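Local atomic coordinates of putative metal-dependent hydrolase (PDB entry 3KL7), a protein that binds two zinc ions and is probably a metal-dependent hydrolase of the metallo-beta-lactamase superfamily. Residues E93-Q101 against R142-L150. Numbering follows the deposited sequence.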
ATOM      1  N   GLU A  93      15.807   6.984  -0.328  1.00 18.72           N
ATOM      2  CA  GLU A  93      15.590   6.373  -1.653  0.50 18.82           C
ATOM      3  C   GLU A  93      14.101   6.354  -1.951  1.00 18.56           C
ATOM      4  O   GLU A  93      13.311   5.778  -1.193  1.00 19.00           O
ATOM      5  CB  GLU A  93      16.158   4.936  -1.717  0.50 18.81           C
ATOM      6  CG  GLU A  93      16.035   4.259  -3.141  0.50 19.49           C
ATOM      7  CD  GLU A  93      17.032   4.824  -4.174  0.50 20.46           C
ATOM      8  OE1 GLU A  93      18.190   4.334  -4.221  0.50 20.99           O
ATOM      9  OE2 GLU A  93      16.649   5.750  -4.946  0.50 20.52           O
ATOM     10  N   ILE A  94      13.720   6.991  -3.058  1.00 17.99           N
ATOM     11  CA  ILE A  94      12.324   6.997  -3.514  1.00 17.35           C
ATOM     12  C   ILE A  94      12.151   5.850  -4.530  1.00 17.53           C
ATOM     13  O   ILE A  94      12.914   5.759  -5.484  1.00 18.48           O
ATOM     14  CB  ILE A  94      11.972   8.351  -4.183  1.00 17.01           C
ATOM     15  CG1 ILE A  94      12.146   9.494  -3.170  1.00 16.83           C
ATOM     16  CG2 ILE A  94      10.529   8.331  -4.750  1.00 15.79           C
ATOM     17  CD1 ILE A  94      12.006  10.897  -3.768  1.00 15.50           C
ATOM     18  N   ILE A  95      11.177   4.963  -4.292  1.00 17.22           N
ATOM     19  CA  ILE A  95      10.851   3.870  -5.237  1.00 17.35           C
ATOM     20  C   ILE A  95       9.426   4.112  -5.768  1.00 17.57           C
ATOM     21  O   ILE A  95       8.493   4.228  -4.982  1.00 18.07           O
ATOM     22  CB  ILE A  95      10.914   2.434  -4.550  1.00 17.57           C
ATOM     23  CG1 ILE A  95      12.367   2.048  -4.197  1.00 19.37           C
ATOM     24  CG2 ILE A  95      10.399   1.353  -5.510  1.00 16.90           C
ATOM     25  CD1 ILE A  95      12.990   2.870  -3.085  1.00 19.55           C
ATOM     26  N   ALA A  96       9.260   4.195  -7.093  1.00 16.77           N
ATOM     27  CA  ALA A  96       7.971   4.651  -7.668  1.00 16.48           C
ATOM     28  C   ALA A  96       7.669   4.009  -9.027  1.00 16.37           C
ATOM     29  O   ALA A  96       8.541   3.405  -9.644  1.00 16.32           O
ATOM     30  CB  ALA A  96       7.974   6.179  -7.804  1.00 15.58           C
ATOM     31  N   ASN A  97       6.423   4.134  -9.481  1.00 16.01           N
ATOM     32  CA  ASN A  97       6.087   3.750 -10.837  1.00 16.05           C
ATOM     33  C   ASN A  97       6.671   4.789 -11.769  1.00 16.01           C
ATOM     34  O   ASN A  97       7.052   5.854 -11.336  1.00 16.10           O
ATOM     35  CB  ASN A  97       4.558   3.597 -11.031  1.00 16.05           C
ATOM     36  CG  ASN A  97       3.810   4.926 -10.952  1.00 15.56           C
ATOM     37  OD1 ASN A  97       4.177   5.809 -10.177  1.00 15.00           O
ATOM     38  ND2 ASN A  97       2.734   5.067 -11.768  1.00 14.09           N
ATOM     39  N   GLU A  98       6.745   4.472 -13.045  1.00 16.48           N
ATOM     40  CA  GLU A  98       7.447   5.314 -13.987  1.00 16.76           C
ATOM     41  C   GLU A  98       6.868   6.746 -14.072  1.00 16.55           C
ATOM     42  O   GLU A  98       7.609   7.722 -14.018  1.00 16.38           O
ATOM     43  CB  GLU A  98       7.469   4.658 -15.353  1.00 17.50           C
ATOM     44  CG  GLU A  98       7.960   5.585 -16.469  1.00 20.53           C
ATOM     45  CD  GLU A  98       8.271   4.854 -17.768  1.00 23.00           C
ATOM     46  OE1 GLU A  98       7.938   3.667 -17.892  1.00 24.54           O
ATOM     47  OE2 GLU A  98       8.857   5.480 -18.671  1.00 27.82           O
ATOM     48  N   ASN A  99       5.549   6.867 -14.200  1.00 16.16           N
ATOM     49  CA  ASN A  99       4.935   8.180 -14.330  1.00 15.46           C
ATOM     50  C   ASN A  99       5.190   9.081 -13.115  1.00 15.92           C
ATOM     51  O   ASN A  99       5.387  10.296 -13.273  1.00 15.63           O
ATOM     52  CB  ASN A  99       3.435   8.057 -14.574  1.00 15.54           C
ATOM     53  CG  ASN A  99       3.114   7.702 -15.974  1.00 14.26           C
ATOM     54  OD1 ASN A  99       3.998   7.430 -16.769  1.00 14.15           O
ATOM     55  ND2 ASN A  99       1.848   7.696 -16.297  1.00 13.63           N
ATOM     56  N   SER A 100       5.190   8.504 -11.906  1.00 16.24           N
ATOM     57  CA  SER A 100       5.398   9.314 -10.697  1.00 16.92           C
ATOM     58  C   SER A 100       6.849   9.784 -10.611  1.00 17.47           C
ATOM     59  O   SER A 100       7.117  10.951 -10.286  1.00 17.79           O
ATOM     60  CB  SER A 100       4.998   8.553  -9.437  1.00 17.62           C
ATOM     61  OG  SER A 100       3.584   8.353  -9.378  1.00 17.74           O
ATOM     62  N   GLN A 101       7.778   8.874 -10.922  1.00 17.40           N
ATOM     63  CA  GLN A 101       9.198   9.180 -10.980  1.00 17.01           C
ATOM     64  C   GLN A 101       9.465  10.323 -11.930  1.00 17.17           C
ATOM     65  O   GLN A 101      10.196  11.245 -11.601  1.00 17.68           O
ATOM     66  CB  GLN A 101       9.968   7.935 -11.439  1.00 17.19           C
ATOM     67  CG  GLN A 101      11.462   7.941 -11.094  1.00 16.72           C
ATOM     68  CD  GLN A 101      12.313   8.637 -12.118  1.00 16.19           C
ATOM     69  OE1 GLN A 101      11.855   8.951 -13.226  1.00 16.38           O
ATOM     70  NE2 GLN A 101      13.572   8.875 -11.769  1.00 14.33           N
ATOM     71  N   ARG A 142      -4.321  -0.346 -17.038  1.00 19.56           N
ATOM     72  CA  ARG A 142      -3.394  -1.428 -16.885  1.00 20.49           C
ATOM     73  C   ARG A 142      -1.922  -1.018 -17.147  1.00 19.51           C
ATOM     74  O   ARG A 142      -1.643  -0.198 -18.002  1.00 19.23           O
ATOM     75  CB  ARG A 142      -3.799  -2.565 -17.833  1.00 21.07           C
ATOM     76  CG  ARG A 142      -3.256  -3.849 -17.449  1.00 24.54           C
ATOM     77  CD  ARG A 142      -3.905  -4.986 -18.190  1.00 28.46           C
ATOM     78  NE  ARG A 142      -3.487  -6.271 -17.616  1.00 32.40           N
ATOM     79  CZ  ARG A 142      -4.039  -7.452 -17.905  1.00 34.55           C
ATOM     80  NH1 ARG A 142      -5.040  -7.535 -18.776  1.00 35.10           N
ATOM     81  NH2 ARG A 142      -3.581  -8.558 -17.316  1.00 35.29           N
ATOM     82  N   HIS A 143      -1.015  -1.614 -16.382  1.00 18.93           N
ATOM     83  CA  HIS A 143       0.473  -1.437 -16.540  1.00 18.77           C
ATOM     84  C   HIS A 143       1.014  -0.133 -15.936  1.00 18.05           C
ATOM     85  O   HIS A 143       2.147  -0.099 -15.435  1.00 17.29           O
ATOM     86  CB  HIS A 143       0.931  -1.559 -18.027  1.00 18.64           C
ATOM     87  CG  HIS A 143       0.472  -2.816 -18.707  1.00 19.32           C
ATOM     88  ND1 HIS A 143       0.718  -4.073 -18.197  1.00 19.58           N
ATOM     89  CD2 HIS A 143      -0.208  -3.007 -19.867  1.00 19.88           C
ATOM     90  CE1 HIS A 143       0.203  -4.985 -19.008  1.00 20.94           C
ATOM     91  NE2 HIS A 143      -0.364  -4.365 -20.030  1.00 20.32           N
ATOM     92  N   ARG A 144       0.208   0.930 -15.978  1.00 17.22           N
ATOM     93  CA  ARG A 144       0.667   2.262 -15.564  1.00 16.78           C
ATOM     94  C   ARG A 144       1.105   2.349 -14.096  1.00 16.51           C
ATOM     95  O   ARG A 144       2.079   3.020 -13.779  1.00 16.36           O
ATOM     96  CB  ARG A 144      -0.413   3.301 -15.838  1.00 16.65           C
ATOM     97  CG  ARG A 144       0.083   4.722 -15.781  1.00 16.35           C
ATOM     98  CD  ARG A 144      -1.059   5.690 -15.760  1.00 16.68           C
ATOM     99  NE  ARG A 144      -1.805   5.592 -14.513  1.00 17.17           N
ATOM    100  CZ  ARG A 144      -2.949   6.229 -14.270  1.00 15.83           C
ATOM    101  NH1 ARG A 144      -3.487   7.028 -15.199  1.00 15.02           N
ATOM    102  NH2 ARG A 144      -3.552   6.075 -13.100  1.00 14.32           N
ATOM    103  N   ASP A 145       0.389   1.648 -13.214  1.00 16.53           N
ATOM    104  CA  ASP A 145       0.559   1.807 -11.768  1.00 16.26           C
ATOM    105  C   ASP A 145       1.003   0.498 -11.063  1.00 16.40           C
ATOM    106  O   ASP A 145       0.895  -0.602 -11.614  1.00 16.85           O
ATOM    107  CB  ASP A 145      -0.766   2.293 -11.144  1.00 16.13           C
ATOM    108  CG  ASP A 145      -1.327   3.573 -11.827  1.00 15.95           C
ATOM    109  OD1 ASP A 145      -0.535   4.332 -12.446  1.00 14.85           O
ATOM    110  OD2 ASP A 145      -2.563   3.822 -11.720  1.00 14.25           O
ATOM    111  N   ASN A 146       1.480   0.643  -9.828  1.00 16.33           N
ATOM    112  CA  ASN A 146       2.010  -0.488  -9.053  1.00 15.85           C
ATOM    113  C   ASN A 146       1.277  -0.708  -7.785  1.00 15.67           C
ATOM    114  O   ASN A 146       0.885   0.236  -7.102  1.00 15.33           O
ATOM    115  CB  ASN A 146       3.480  -0.226  -8.654  1.00 16.28           C
ATOM    116  CG  ASN A 146       4.424  -0.242  -9.820  1.00 16.35           C
ATOM    117  OD1 ASN A 146       4.186  -0.917 -10.842  1.00 16.83           O
ATOM    118  ND2 ASN A 146       5.513   0.495  -9.687  1.00 15.97           N
ATOM    119  N   GLY A 147       1.096  -1.963  -7.449  1.00 16.09           N
ATOM    120  CA  GLY A 147       0.985  -2.362  -6.049  1.00 16.29           C
ATOM    121  C   GLY A 147       2.389  -2.848  -5.667  1.00 16.16           C
ATOM    122  O   GLY A 147       3.219  -3.038  -6.556  1.00 16.09           O
ATOM    123  N   TYR A 148       2.649  -3.035  -4.356  1.00 15.66           N
ATOM    124  CA  TYR A 148       3.965  -3.526  -3.859  1.00 15.70           C
ATOM    125  C   TYR A 148       3.811  -4.627  -2.833  1.00 15.39           C
ATOM    126  O   TYR A 148       2.927  -4.584  -2.022  1.00 15.16           O
ATOM    127  CB  TYR A 148       4.770  -2.387  -3.211  1.00 16.02           C
ATOM    128  CG  TYR A 148       5.053  -1.284  -4.145  1.00 16.77           C
ATOM    129  CD1 TYR A 148       5.924  -1.466  -5.213  1.00 17.24           C
ATOM    130  CD2 TYR A 148       4.433  -0.050  -4.001  1.00 15.94           C
ATOM    131  CE1 TYR A 148       6.178  -0.447  -6.097  1.00 17.65           C
ATOM    132  CE2 TYR A 148       4.676   0.961  -4.876  1.00 16.48           C
ATOM    133  CZ  TYR A 148       5.553   0.762  -5.934  1.00 16.37           C
ATOM    134  OH  TYR A 148       5.795   1.786  -6.829  1.00 15.90           O
ATOM    135  N   ILE A 149       4.696  -5.624  -2.897  1.00 15.20           N
ATOM    136  CA  ILE A 149       4.825  -6.600  -1.837  1.00 14.63           C
ATOM    137  C   ILE A 149       6.161  -6.307  -1.180  1.00 14.30           C
ATOM    138  O   ILE A 149       7.204  -6.318  -1.842  1.00 13.78           O
ATOM    139  CB  ILE A 149       4.831  -8.076  -2.365  1.00 14.66           C
ATOM    140  CG1 ILE A 149       3.662  -8.341  -3.301  1.00 14.68           C
ATOM    141  CG2 ILE A 149       4.803  -9.063  -1.208  1.00 13.47           C
ATOM    142  CD1 ILE A 149       3.711  -9.741  -3.935  1.00 12.69           C
ATOM    143  N   LEU A 150       6.115  -6.033   0.115  1.00 14.41           N
ATOM    144  CA  LEU A 150       7.276  -5.696   0.889  1.00 14.37           C
ATOM    145  C   LEU A 150       7.548  -6.821   1.811  1.00 14.67           C
ATOM    146  O   LEU A 150       6.663  -7.230   2.568  1.00 16.19           O
ATOM    147  CB  LEU A 150       7.004  -4.433   1.699  1.00 14.20           C
ATOM    148  CG  LEU A 150       6.520  -3.275   0.857  1.00 12.76           C
ATOM    149  CD1 LEU A 150       6.181  -2.080   1.739  1.00 12.67           C
ATOM    150  CD2 LEU A 150       7.588  -2.931  -0.170  1.00 11.80           C
TER
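Arg-144 O lies in the amide plane of Asn-97 and takes an almost straight hydrogen bond from ND2 (2.9 Å, 172°), while the donor is tilted 31° from the carbonyl plane. At the other end of this amide, OD1 takes the hydroxyl of Ser-100 on an in-plane lone pair (OG to OD1 2.7 Å) and a weak capping bond from Ser-100 N, so Asn-97 is the N-cap of helix 98-104 and its rotation is fixed from both ends. A chi1 of 69° places CG between backbone N and carbonyl carbon and carries the amide to both partners. Asn-97 CB rests against Asn-146 ND2 (3.5 Å). The hydrogen bonds of Asn-146 ND2 go to Tyr-148 OH (3.1 Å), within the amide plane, and to Leu-110 O; the phenol hydroxyl is bonded to Ile-71 O too. The guanidinium of Arg-144 holds the carboxylate of Asp-145 at its edge, side-on: NE to OD1 (2.7 Å) and NH2 to OD2 (2.8 Å). Asn-99 crosses the aliphatic part of this arginine, ND2 lying 3.5 Å from CG, and gives a hydrogen bond to Glu-74. Asp-145 packs beside the zinc ligands His-73 and His-140, consistent with a second-shell role. The contact thus joins the turn between strand 93-96 and helix 98-104 to the loop leading into strand 146-152, across the two sheets of the metallo-beta-lactamase sandwich, with strands 68-71 and 123-128 flanking it.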